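Local structure of histidine utilization repressor (Pseudomonas syringae pv. tomato, 2PKH) at residues L106-R119 with A131-E143. The protein probably represses the histidine utilization (hut) operon by binding the hutP region when inducer is absent, and is represented here by the C-terminal UTRA domain. Sequence-based numbering, arbitrary orientation.
Sequences LQIDAGEPCLLIRR and ARLIHPGSRHRLE
Leu115, Ile117 and Arg119 pair with His135, Leu133 and Ala131 as the antiparallel arms of a beta hairpin. Each of these pairs closes with two backbone hydrogen bonds, such as Leu133 N to Ile117 O at 2.7 Å. One further bond, from Gly137 N to Pro113 O, extends the ladder into the turn after the strand.

Polar side chains clamp the loops beyond the strands. Glu112 OE2 takes two hydrogen bonds from Ser138, from N at 2.8 Å and from OG at 2.5 Å. The donors arrive from opposite faces of the carboxylate plane. Arg139 stretches out to two carbonyls at the C-terminal end of helix 100-106, those of Leu106 and Gln107. Its NH1 bonds to Leu106 O, while NH2 lies 2.8 Å from Gln107 O, which sits in the guanidinium plane. Ile108 CG2 lies over the rim of one face of this guanidinium, and Pro50 O also accepts from NH1.

Side chains also pack on both faces of the sheet. Leu116 CD1 sits 3.8 Å above the centre of the Arg132 guanidinium, whose salt bridge is to Glu102. On the other face, Ile117 CD1 meets His135 NE2 at 3.6 Å and touches Leu142 CD2 tip to tip. With chi1 at -57°, CG1 of Ile117 stands anti to the carbonyl carbon, which carries CD1 to both partners. At the helix end, the Pro136 ring packs against Leu106 CD2 at 3.8 Å and against Ile108 CG2.

The hairpin lies inside the antiparallel sheet of the UTRA domain, between strands 49-59 and 88-97. Helix 100-106 packs on Ile134. Leu142 and Glu143 continue into a beta ladder with a second subunit, whose Leu115 packs on Leu115 here.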
ATOM      1  N   LEU B 106     -27.393   9.766   0.046  1.00 21.66           N
ATOM      2  CA  LEU B 106     -26.123  10.521  -0.023  1.00 21.13           C
ATOM      3  C   LEU B 106     -26.285  12.005  -0.322  1.00 21.51           C
ATOM      4  O   LEU B 106     -25.298  12.740  -0.339  1.00 21.23           O
ATOM      5  CB  LEU B 106     -25.190   9.922  -1.105  1.00 20.96           C
ATOM      6  CG  LEU B 106     -24.515   8.563  -0.816  1.00 19.88           C
ATOM      7  CD1 LEU B 106     -23.702   8.023  -2.048  1.00 21.77           C
ATOM      8  CD2 LEU B 106     -23.606   8.725   0.291  1.00 18.28           C
ATOM      9  N   GLN B 107     -27.507  12.462  -0.528  1.00 21.70           N
ATOM     10  CA  GLN B 107     -27.735  13.858  -0.889  1.00 23.38           C
ATOM     11  C   GLN B 107     -26.825  14.273  -2.050  1.00 21.83           C
ATOM     12  O   GLN B 107     -26.071  15.251  -1.924  1.00 19.32           O
ATOM     13  CB  GLN B 107     -27.492  14.786   0.313  1.00 24.04           C
ATOM     14  CG  GLN B 107     -28.605  14.614   1.365  1.00 29.64           C
ATOM     15  CD  GLN B 107     -28.326  15.415   2.608  1.00 33.68           C
ATOM     16  OE1 GLN B 107     -28.301  16.643   2.593  1.00 35.74           O
ATOM     17  NE2 GLN B 107     -28.064  14.719   3.681  1.00 34.72           N
ATOM     18  N   ILE B 108     -26.926  13.567  -3.190  1.00 21.47           N
ATOM     19  CA  ILE B 108     -26.113  13.881  -4.399  1.00 19.83           C
ATOM     20  C   ILE B 108     -27.012  13.937  -5.632  1.00 22.19           C
ATOM     21  O   ILE B 108     -28.174  13.498  -5.624  1.00 22.00           O
ATOM     22  CB  ILE B 108     -25.023  12.803  -4.677  1.00 22.15           C
ATOM     23  CG1 ILE B 108     -25.628  11.397  -4.597  1.00 19.31           C
ATOM     24  CG2 ILE B 108     -23.958  12.904  -3.614  1.00 21.62           C
ATOM     25  CD1 ILE B 108     -24.700  10.195  -5.144  1.00 20.66           C
ATOM     26  N   ASP B 109     -26.470  14.561  -6.668  1.00 21.53           N
ATOM     27  CA  ASP B 109     -27.080  14.637  -7.979  1.00 22.54           C
ATOM     28  C   ASP B 109     -27.222  13.222  -8.524  1.00 21.70           C
ATOM     29  O   ASP B 109     -26.394  12.381  -8.238  1.00 21.75           O
ATOM     30  CB  ASP B 109     -26.151  15.521  -8.841  1.00 21.28           C
ATOM     31  CG  ASP B 109     -26.365  17.023  -8.542  1.00 23.63           C
ATOM     32  OD1 ASP B 109     -27.235  17.332  -7.723  1.00 29.28           O
ATOM     33  OD2 ASP B 109     -25.710  17.904  -9.123  1.00 32.21           O
ATOM     34  N   ALA B 110     -28.252  12.969  -9.311  1.00 21.56           N
ATOM     35  CA  ALA B 110     -28.429  11.638  -9.924  1.00 21.09           C
ATOM     36  C   ALA B 110     -27.229  11.327 -10.842  1.00 18.25           C
ATOM     37  O   ALA B 110     -26.764  10.217 -10.926  1.00 18.08           O
ATOM     38  CB  ALA B 110     -29.832  11.594 -10.686  1.00 23.60           C
ATOM     39  N   GLY B 111     -26.710  12.316 -11.523  1.00 17.97           N
ATOM     40  CA  GLY B 111     -25.552  12.087 -12.417  1.00 19.98           C
ATOM     41  C   GLY B 111     -24.134  12.150 -11.753  1.00 20.03           C
ATOM     42  O   GLY B 111     -23.083  12.107 -12.439  1.00 18.67           O
ATOM     43  N   GLU B 112     -24.069  12.282 -10.425  1.00 21.26           N
ATOM     44  CA  GLU B 112     -22.753  12.311  -9.697  1.00 20.28           C
ATOM     45  C   GLU B 112     -22.074  10.941  -9.813  1.00 21.23           C
ATOM     46  O   GLU B 112     -22.688   9.951  -9.434  1.00 20.67           O
ATOM     47  CB  GLU B 112     -22.970  12.553  -8.190  1.00 20.96           C
ATOM     48  CG  GLU B 112     -21.723  12.233  -7.206  1.00 23.30           C
ATOM     49  CD  GLU B 112     -20.771  13.402  -7.138  1.00 25.91           C
ATOM     50  OE1 GLU B 112     -20.937  14.315  -7.953  1.00 26.83           O
ATOM     51  OE2 GLU B 112     -19.905  13.425  -6.265  1.00 24.93           O
ATOM     52  N   PRO B 113     -20.802  10.905 -10.287  1.00 21.00           N
ATOM     53  CA  PRO B 113     -20.029   9.689 -10.352  1.00 21.09           C
ATOM     54  C   PRO B 113     -19.662   9.316  -8.941  1.00 20.98           C
ATOM     55  O   PRO B 113     -19.255  10.181  -8.146  1.00 14.80           O
ATOM     56  CB  PRO B 113     -18.778  10.125 -11.108  1.00 21.25           C
ATOM     57  CG  PRO B 113     -18.696  11.696 -10.763  1.00 22.46           C
ATOM     58  CD  PRO B 113     -20.084  12.050 -10.944  1.00 19.89           C
ATOM     59  N   CYS B 114     -19.875   8.032  -8.635  1.00 19.80           N
ATOM     60  CA  CYS B 114     -19.658   7.513  -7.292  1.00 20.81           C
ATOM     61  C   CYS B 114     -18.552   6.447  -7.381  1.00 20.25           C
ATOM     62  O   CYS B 114     -18.421   5.774  -8.356  1.00 18.77           O
ATOM     63  CB  CYS B 114     -20.906   6.898  -6.688  1.00 20.54           C
ATOM     64  SG  CYS B 114     -22.153   8.136  -6.297  1.00 22.71           S
ATOM     65  N   LEU B 115     -17.769   6.366  -6.319  1.00 20.17           N
ATOM     66  CA  LEU B 115     -16.723   5.407  -6.227  1.00 23.05           C
ATOM     67  C   LEU B 115     -17.392   4.218  -5.467  1.00 23.44           C
ATOM     68  O   LEU B 115     -17.815   4.383  -4.308  1.00 23.23           O
ATOM     69  CB  LEU B 115     -15.581   5.977  -5.380  1.00 22.43           C
ATOM     70  CG  LEU B 115     -14.258   5.183  -5.373  1.00 24.78           C
ATOM     71  CD1 LEU B 115     -13.675   5.095  -6.785  1.00 23.23           C
ATOM     72  CD2 LEU B 115     -13.217   5.755  -4.371  1.00 25.35           C
ATOM     73  N   LEU B 116     -17.414   3.064  -6.098  1.00 23.40           N
ATOM     74  CA  LEU B 116     -17.960   1.863  -5.520  1.00 22.50           C
ATOM     75  C   LEU B 116     -16.830   0.942  -5.137  1.00 23.36           C
ATOM     76  O   LEU B 116     -15.965   0.613  -5.970  1.00 23.03           O
ATOM     77  CB  LEU B 116     -18.871   1.165  -6.541  1.00 22.88           C
ATOM     78  CG  LEU B 116     -19.451  -0.197  -6.037  1.00 24.49           C
ATOM     79  CD1 LEU B 116     -20.428   0.038  -4.875  1.00 30.02           C
ATOM     80  CD2 LEU B 116     -20.165  -0.859  -7.162  1.00 25.83           C
ATOM     81  N   ILE B 117     -16.818   0.535  -3.880  1.00 22.21           N
ATOM     82  CA  ILE B 117     -15.796  -0.391  -3.384  1.00 23.66           C
ATOM     83  C   ILE B 117     -16.533  -1.577  -2.797  1.00 24.58           C
ATOM     84  O   ILE B 117     -17.431  -1.394  -1.929  1.00 22.64           O
ATOM     85  CB  ILE B 117     -14.957   0.327  -2.304  1.00 23.11           C
ATOM     86  CG1 ILE B 117     -14.340   1.624  -2.880  1.00 24.41           C
ATOM     87  CG2 ILE B 117     -13.824  -0.583  -1.751  1.00 24.32           C
ATOM     88  CD1 ILE B 117     -13.513   2.296  -1.870  1.00 25.44           C
ATOM     89  N   ARG B 118     -16.164  -2.774  -3.238  1.00 22.63           N
ATOM     90  CA  ARG B 118     -16.762  -3.987  -2.729  1.00 23.71           C
ATOM     91  C   ARG B 118     -15.622  -4.700  -2.077  1.00 24.03           C
ATOM     92  O   ARG B 118     -14.588  -4.935  -2.696  1.00 23.72           O
ATOM     93  CB  ARG B 118     -17.355  -4.831  -3.867  1.00 24.17           C
ATOM     94  CG  ARG B 118     -18.684  -4.279  -4.293  1.00 26.52           C
ATOM     95  CD  ARG B 118     -19.390  -5.115  -5.293  1.00 31.82           C
ATOM     96  NE  ARG B 118     -18.840  -4.902  -6.611  1.00 33.88           N
ATOM     97  CZ  ARG B 118     -19.027  -5.746  -7.625  1.00 40.02           C
ATOM     98  NH1 ARG B 118     -19.787  -6.839  -7.447  1.00 41.10           N
ATOM     99  NH2 ARG B 118     -18.498  -5.483  -8.822  1.00 39.35           N
ATOM    100  N   ARG B 119     -15.808  -5.044  -0.806  1.00 23.80           N
ATOM    101  CA  ARG B 119     -14.742  -5.605   0.013  1.00 23.72           C
ATOM    102  C   ARG B 119     -15.219  -6.903   0.693  1.00 23.40           C
ATOM    103  O   ARG B 119     -16.402  -6.998   1.101  1.00 21.69           O
ATOM    104  CB  ARG B 119     -14.482  -4.623   1.117  1.00 23.87           C
ATOM    105  CG  ARG B 119     -13.718  -3.404   0.706  1.00 27.71           C
ATOM    106  CD  ARG B 119     -13.035  -2.938   1.966  1.00 38.38           C
ATOM    107  NE  ARG B 119     -13.056  -1.502   2.061  1.00 46.40           N
ATOM    108  CZ  ARG B 119     -12.141  -0.684   1.531  1.00 53.96           C
ATOM    109  NH1 ARG B 119     -12.270   0.638   1.722  1.00 56.25           N
ATOM    110  NH2 ARG B 119     -11.112  -1.164   0.813  1.00 53.77           N
ATOM    111  N   ALA B 131     -18.712  -6.141   2.266  1.00 20.42           N
ATOM    112  CA  ALA B 131     -19.375  -4.819   2.326  1.00 19.33           C
ATOM    113  C   ALA B 131     -19.404  -4.194   0.941  1.00 20.59           C
ATOM    114  O   ALA B 131     -18.478  -4.380   0.155  1.00 21.27           O
ATOM    115  CB  ALA B 131     -18.664  -3.858   3.328  1.00 20.05           C
ATOM    116  N   ARG B 132     -20.383  -3.364   0.700  1.00 21.06           N
ATOM    117  CA  ARG B 132     -20.494  -2.662  -0.572  1.00 23.11           C
ATOM    118  C   ARG B 132     -20.513  -1.235  -0.151  1.00 23.53           C
ATOM    119  O   ARG B 132     -21.399  -0.812   0.599  1.00 21.45           O
ATOM    120  CB  ARG B 132     -21.838  -3.026  -1.237  1.00 23.90           C
ATOM    121  CG  ARG B 132     -22.066  -2.407  -2.602  1.00 23.05           C
ATOM    122  CD  ARG B 132     -23.449  -2.763  -3.119  1.00 24.92           C
ATOM    123  NE  ARG B 132     -23.513  -2.377  -4.533  1.00 27.72           N
ATOM    124  CZ  ARG B 132     -23.983  -1.218  -4.939  1.00 29.42           C
ATOM    125  NH1 ARG B 132     -24.467  -0.372  -4.042  1.00 35.01           N
ATOM    126  NH2 ARG B 132     -23.994  -0.902  -6.231  1.00 27.51           N
ATOM    127  N   LEU B 133     -19.493  -0.473  -0.535  1.00 21.68           N
ATOM    128  CA  LEU B 133     -19.390   0.903   0.030  1.00 22.36           C
ATOM    129  C   LEU B 133     -19.499   1.870  -1.133  1.00 23.10           C
ATOM    130  O   LEU B 133     -18.749   1.753  -2.126  1.00 23.43           O
ATOM    131  CB  LEU B 133     -18.024   1.076   0.719  1.00 22.70           C
ATOM    132  CG  LEU B 133     -17.556  -0.043   1.679  1.00 23.24           C
ATOM    133  CD1 LEU B 133     -16.059   0.143   1.778  1.00 22.75           C
ATOM    134  CD2 LEU B 133     -18.208   0.325   2.962  1.00 18.06           C
ATOM    135  N   ILE B 134     -20.423   2.792  -1.080  1.00 23.15           N
ATOM    136  CA  ILE B 134     -20.570   3.701  -2.224  1.00 23.57           C
ATOM    137  C   ILE B 134     -20.331   5.106  -1.721  1.00 22.36           C
ATOM    138  O   ILE B 134     -20.866   5.481  -0.671  1.00 21.24           O
ATOM    139  CB  ILE B 134     -21.902   3.422  -3.037  1.00 25.31           C
ATOM    140  CG1 ILE B 134     -22.195   4.526  -4.070  1.00 23.40           C
ATOM    141  CG2 ILE B 134     -23.106   3.262  -2.103  1.00 28.23           C
ATOM    142  CD1 ILE B 134     -23.259   3.937  -5.199  1.00 25.95           C
ATOM    143  N   HIS B 135     -19.478   5.837  -2.431  1.00 20.03           N
ATOM    144  CA  HIS B 135     -19.074   7.154  -1.985  1.00 21.26           C
ATOM    145  C   HIS B 135     -19.411   8.141  -3.081  1.00 20.25           C
ATOM    146  O   HIS B 135     -19.156   7.814  -4.226  1.00 22.08           O
ATOM    147  CB  HIS B 135     -17.566   7.221  -1.780  1.00 20.44           C
ATOM    148  CG  HIS B 135     -17.000   6.082  -1.012  1.00 22.42           C
ATOM    149  ND1 HIS B 135     -16.714   6.152   0.342  1.00 24.83           N
ATOM    150  CD2 HIS B 135     -16.714   4.823  -1.396  1.00 18.06           C
ATOM    151  CE1 HIS B 135     -16.177   5.014   0.732  1.00 20.49           C
ATOM    152  NE2 HIS B 135     -16.185   4.180  -0.294  1.00 23.51           N
ATOM    153  N   PRO B 136     -19.932   9.351  -2.730  1.00 20.52           N
ATOM    154  CA  PRO B 136     -19.903  10.373  -3.810  1.00 19.14           C
ATOM    155  C   PRO B 136     -18.471  10.700  -4.290  1.00 17.23           C
ATOM    156  O   PRO B 136     -17.571  10.920  -3.503  1.00 16.12           O
ATOM    157  CB  PRO B 136     -20.581  11.589  -3.163  1.00 19.88           C
ATOM    158  CG  PRO B 136     -21.319  11.034  -1.894  1.00 21.41           C
ATOM    159  CD  PRO B 136     -20.439   9.917  -1.450  1.00 19.43           C
ATOM    160  N   GLY B 137     -18.276  10.681  -5.576  1.00 14.94           N
ATOM    161  CA  GLY B 137     -16.945  10.817  -6.130  1.00 18.22           C
ATOM    162  C   GLY B 137     -16.342  12.167  -5.784  1.00 19.89           C
ATOM    163  O   GLY B 137     -15.113  12.302  -5.696  1.00 20.29           O
ATOM    164  N   SER B 138     -17.207  13.143  -5.513  1.00 20.33           N
ATOM    165  CA  SER B 138     -16.684  14.479  -5.101  1.00 20.18           C
ATOM    166  C   SER B 138     -16.276  14.522  -3.636  1.00 21.79           C
ATOM    167  O   SER B 138     -15.728  15.532  -3.198  1.00 21.89           O
ATOM    168  CB  SER B 138     -17.730  15.573  -5.355  1.00 19.93           C
ATOM    169  OG  SER B 138     -19.024  15.299  -4.784  1.00 19.43           O
ATOM    170  N   ARG B 139     -16.603  13.459  -2.866  1.00 20.18           N
ATOM    171  CA  ARG B 139     -16.501  13.481  -1.412  1.00 20.68           C
ATOM    172  C   ARG B 139     -15.528  12.464  -0.802  1.00 23.29           C
ATOM    173  O   ARG B 139     -15.248  12.526   0.398  1.00 24.18           O
ATOM    174  CB  ARG B 139     -17.909  13.395  -0.754  1.00 19.66           C
ATOM    175  CG  ARG B 139     -18.776  14.604  -1.250  1.00 18.89           C
ATOM    176  CD  ARG B 139     -20.087  14.680  -0.410  1.00 20.73           C
ATOM    177  NE  ARG B 139     -21.167  15.306  -1.210  1.00 22.18           N
ATOM    178  CZ  ARG B 139     -22.457  15.066  -1.047  1.00 23.90           C
ATOM    179  NH1 ARG B 139     -22.893  14.195  -0.123  1.00 19.79           N
ATOM    180  NH2 ARG B 139     -23.349  15.720  -1.809  1.00 19.24           N
ATOM    181  N   HIS B 140     -15.024  11.533  -1.618  1.00 22.33           N
ATOM    182  CA  HIS B 140     -14.019  10.612  -1.169  1.00 24.41           C
ATOM    183  C   HIS B 140     -13.150  10.097  -2.329  1.00 25.49           C
ATOM    184  O   HIS B 140     -13.672   9.783  -3.402  1.00 26.60           O
ATOM    185  CB  HIS B 140     -14.693   9.412  -0.491  1.00 25.28           C
ATOM    186  CG  HIS B 140     -13.732   8.428   0.117  1.00 25.44           C
ATOM    187  ND1 HIS B 140     -12.850   8.769   1.121  1.00 31.26           N
ATOM    188  CD2 HIS B 140     -13.579   7.104  -0.083  1.00 27.80           C
ATOM    189  CE1 HIS B 140     -12.135   7.707   1.449  1.00 33.98           C
ATOM    190  NE2 HIS B 140     -12.570   6.680   0.740  1.00 26.33           N
ATOM    191  N   ARG B 141     -11.876   9.899  -2.070  1.00 24.43           N
ATOM    192  CA  ARG B 141     -11.029   9.160  -3.030  1.00 25.47           C
ATOM    193  C   ARG B 141      -9.986   8.377  -2.278  1.00 24.73           C
ATOM    194  O   ARG B 141      -9.790   8.639  -1.120  1.00 24.47           O
ATOM    195  CB  ARG B 141     -10.323  10.154  -3.958  1.00 25.86           C
ATOM    196  CG  ARG B 141      -9.534  11.176  -3.241  1.00 28.20           C
ATOM    197  CD  ARG B 141      -9.164  12.310  -4.251  1.00 34.75           C
ATOM    198  NE  ARG B 141      -8.099  13.167  -3.781  1.00 29.40           N
ATOM    199  CZ  ARG B 141      -7.556  14.175  -4.485  1.00 35.29           C
ATOM    200  NH1 ARG B 141      -7.986  14.533  -5.715  1.00 28.62           N
ATOM    201  NH2 ARG B 141      -6.552  14.859  -3.937  1.00 32.53           N
ATOM    202  N   LEU B 142      -9.303   7.448  -2.960  1.00 23.88           N
ATOM    203  CA  LEU B 142      -8.290   6.616  -2.356  1.00 23.74           C
ATOM    204  C   LEU B 142      -6.969   7.264  -2.688  1.00 23.87           C
ATOM    205  O   LEU B 142      -6.766   7.651  -3.838  1.00 22.54           O
ATOM    206  CB  LEU B 142      -8.356   5.213  -2.965  1.00 25.14           C
ATOM    207  CG  LEU B 142      -9.721   4.515  -2.893  1.00 26.25           C
ATOM    208  CD1 LEU B 142      -9.655   3.114  -3.531  1.00 28.28           C
ATOM    209  CD2 LEU B 142     -10.184   4.453  -1.425  1.00 27.73           C
ATOM    210  N   GLU B 143      -6.062   7.411  -1.721  1.00 23.17           N
ATOM    211  CA  GLU B 143      -4.757   8.027  -2.033  1.00 23.50           C
ATOM    212  C   GLU B 143      -3.692   7.141  -1.397  1.00 22.70           C
ATOM    213  O   GLU B 143      -3.912   6.626  -0.294  1.00 20.61           O
ATOM    214  CB  GLU B 143      -4.664   9.462  -1.477  1.00 25.09           C
ATOM    215  CG  GLU B 143      -5.815  10.444  -1.966  1.00 27.63           C
ATOM    216  CD  GLU B 143      -5.792  11.868  -1.344  1.00 29.97           C
ATOM    217  OE1 GLU B 143      -4.715  12.328  -0.959  1.00 40.58           O
ATOM    218  OE2 GLU B 143      -6.856  12.536  -1.275  1.00 37.91           O
TER